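Local coordinates for putative endonuclease/exonuclease/phosphatase family protein (Bacteroides thetaiotaomicron, PDB 3MPR) that probably acts as a metal-dependent nuclease of the DNase I-like endonuclease/exonuclease/phosphatase family, cutting phosphodiester bonds in nucleic acids, at residues N215-N220 with P277-P282. Residues are numbered along the deposited sequence; the frame is centred on the assembly and turned at random.
Sequences NNFDPN and PSDHFP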
loop_
_atom_site.group_PDB
_atom_site.type_symbol
_atom_site.label_atom_id
_atom_site.label_comp_id
_atom_site.label_asym_id
_atom_site.label_seq_id
_atom_site.Cartn_x
_atom_site.Cartn_y
_atom_site.Cartn_z
ATOM N N ASN A 215 13.070 11.441 0.664
ATOM C CA ASN A 215 12.780 11.797 2.048
ATOM C C ASN A 215 14.021 12.058 2.928
ATOM O O ASN A 215 13.886 12.596 4.023
ATOM C CB ASN A 215 11.838 10.779 2.710
ATOM C CG ASN A 215 12.444 9.394 2.802
ATOM O OD1 ASN A 215 13.507 9.207 3.391
ATOM N ND2 ASN A 215 11.756 8.406 2.238
ATOM N N ASN A 216 15.213 11.675 2.461
ATOM C CA ASN A 216 16.434 11.923 3.225
ATOM C C ASN A 216 16.424 11.244 4.609
ATOM O O ASN A 216 17.025 11.736 5.567
ATOM C CB ASN A 216 16.639 13.436 3.384
ATOM C CG ASN A 216 18.072 13.797 3.745
ATOM O OD1 ASN A 216 19.015 13.125 3.336
ATOM N ND2 ASN A 216 18.236 14.858 4.527
ATOM N N PHE A 217 15.735 10.113 4.698
ATOM C CA PHE A 217 15.555 9.373 5.947
ATOM C C PHE A 217 14.802 10.169 7.007
ATOM O O PHE A 217 14.785 9.783 8.175
ATOM C CB PHE A 217 16.889 8.865 6.514
ATOM C CG PHE A 217 17.386 7.610 5.858
ATOM C CD1 PHE A 217 16.596 6.466 5.838
ATOM C CD2 PHE A 217 18.640 7.566 5.279
ATOM C CE1 PHE A 217 17.046 5.310 5.236
ATOM C CE2 PHE A 217 19.099 6.413 4.679
ATOM C CZ PHE A 217 18.307 5.282 4.659
ATOM N N ASP A 218 14.185 11.273 6.593
ATOM C CA ASP A 218 13.409 12.102 7.508
ATOM C C ASP A 218 11.925 11.742 7.426
ATOM O O ASP A 218 11.263 12.027 6.430
ATOM C CB ASP A 218 13.613 13.575 7.162
ATOM C CG ASP A 218 12.764 14.498 8.008
ATOM O OD1 ASP A 218 12.047 14.009 8.905
ATOM O OD2 ASP A 218 12.831 15.723 7.776
ATOM N N PRO A 219 11.387 11.123 8.483
ATOM C CA PRO A 219 9.999 10.666 8.381
ATOM C C PRO A 219 8.989 11.810 8.462
ATOM O O PRO A 219 7.797 11.563 8.340
ATOM C CB PRO A 219 9.865 9.703 9.574
ATOM C CG PRO A 219 10.855 10.212 10.560
ATOM C CD PRO A 219 12.020 10.700 9.744
ATOM N N ASN A 220 9.460 13.048 8.616
ATOM C CA ASN A 220 8.568 14.209 8.634
ATOM C C ASN A 220 8.651 15.102 7.385
ATOM O O ASN A 220 7.969 16.120 7.316
ATOM C CB ASN A 220 8.837 15.080 9.873
ATOM C CG ASN A 220 8.537 14.361 11.158
ATOM O OD1 ASN A 220 9.449 13.992 11.908
ATOM N ND2 ASN A 220 7.257 14.150 11.426
ATOM N N PRO A 277 12.080 3.020 5.301
ATOM C CA PRO A 277 12.813 1.830 4.848
ATOM C C PRO A 277 13.978 2.195 3.922
ATOM O O PRO A 277 14.977 1.490 3.915
ATOM C CB PRO A 277 11.748 1.023 4.105
ATOM C CG PRO A 277 10.454 1.431 4.770
ATOM C CD PRO A 277 10.629 2.896 5.078
ATOM N N SER A 278 13.847 3.275 3.159
ATOM C CA SER A 278 14.992 3.829 2.440
ATOM C C SER A 278 14.897 5.342 2.468
ATOM O O SER A 278 13.927 5.884 2.974
ATOM C CB SER A 278 15.048 3.335 0.994
ATOM O OG SER A 278 16.166 3.913 0.344
ATOM N N ASP A 279 15.897 6.034 1.937
ATOM C CA ASP A 279 15.808 7.491 1.915
ATOM C C ASP A 279 15.024 8.020 0.710
ATOM O O ASP A 279 14.882 9.235 0.527
ATOM C CB ASP A 279 17.174 8.176 2.101
ATOM C CG ASP A 279 18.104 7.978 0.929
ATOM O OD1 ASP A 279 17.885 7.041 0.132
ATOM O OD2 ASP A 279 19.065 8.770 0.815
ATOM N N HIS A 280 14.488 7.104 -0.095
ATOM C CA HIS A 280 13.412 7.461 -1.023
ATOM C C HIS A 280 12.159 6.669 -0.644
ATOM O O HIS A 280 12.234 5.669 0.080
ATOM C CB HIS A 280 13.773 7.101 -2.463
ATOM C CG HIS A 280 14.933 7.869 -3.020
ATOM N ND1 HIS A 280 16.204 7.807 -2.484
ATOM C CD2 HIS A 280 15.018 8.681 -4.098
ATOM C CE1 HIS A 280 17.019 8.566 -3.203
ATOM N NE2 HIS A 280 16.323 9.104 -4.189
ATOM N N PHE A 281 11.013 7.104 -1.155
ATOM C CA PHE A 281 9.819 6.265 -1.135
ATOM C C PHE A 281 9.737 5.502 -2.447
ATOM O O PHE A 281 10.080 6.049 -3.482
ATOM C CB PHE A 281 8.566 7.118 -0.987
ATOM C CG PHE A 281 8.497 7.863 0.314
ATOM C CD1 PHE A 281 8.579 7.184 1.514
ATOM C CD2 PHE A 281 8.344 9.237 0.337
ATOM C CE1 PHE A 281 8.517 7.857 2.714
ATOM C CE2 PHE A 281 8.285 9.918 1.542
ATOM C CZ PHE A 281 8.375 9.222 2.726
ATOM N N PRO A 282 9.250 4.247 -2.411
ATOM C CA PRO A 282 9.016 3.546 -3.681
ATOM C C PRO A 282 7.890 4.195 -4.475
ATOM O O PRO A 282 6.930 4.702 -3.906
ATOM C CB PRO A 282 8.593 2.141 -3.244
ATOM C CG PRO A 282 8.112 2.283 -1.861
ATOM C CD PRO A 282 8.869 3.434 -1.241
HETATM O O HOH W 1 19.888 10.366 2.977
#
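From a type I' turn, Asn215 lies over the Phe281 ring and Phe217 packs against Ser278-Asp279. The Asn215 amide sits with ND2 3.3 Å above the plane of the Phe281 ring, over its centre, the two planes 59° apart; a weak bond also runs from ND2 to Ser278 O. With chi1 at 63°, CG lies between backbone N and carbonyl carbon, which folds OD1 back to take the Phe217 N-H at 2.7 Å, an Asx turn; Thr276 OG1 also bonds to OD1. Asp279 O accepts twice, from Asn215 N at 2.9 Å, tilted out of the carbonyl plane, and from Asn216 N at 3.1 Å, on an in-plane lone pair. Asp279 CB makes a CH-pi contact over one face of Phe217, offset toward its rim, ring and carboxylate planes 28° apart. Replacing Phe217 with an alanine removes the ring, which is likely to open a gap beside Asp279 CB and the Ser278 carbonyl carbon. One water donates to both Asp279 OD2 and Asn216 OD1, while His280 ND1 donates to Asp279 OD1 from above the carboxylate plane. This Ser-Asp-His segment matches the family's active-site signature; the His280 side chain is about 5 Å from that of Glu51, a magnesium-binding residue, though this chain binds no metal. Gripped by two N-H groups and the ring, Asp279 probably orients His280.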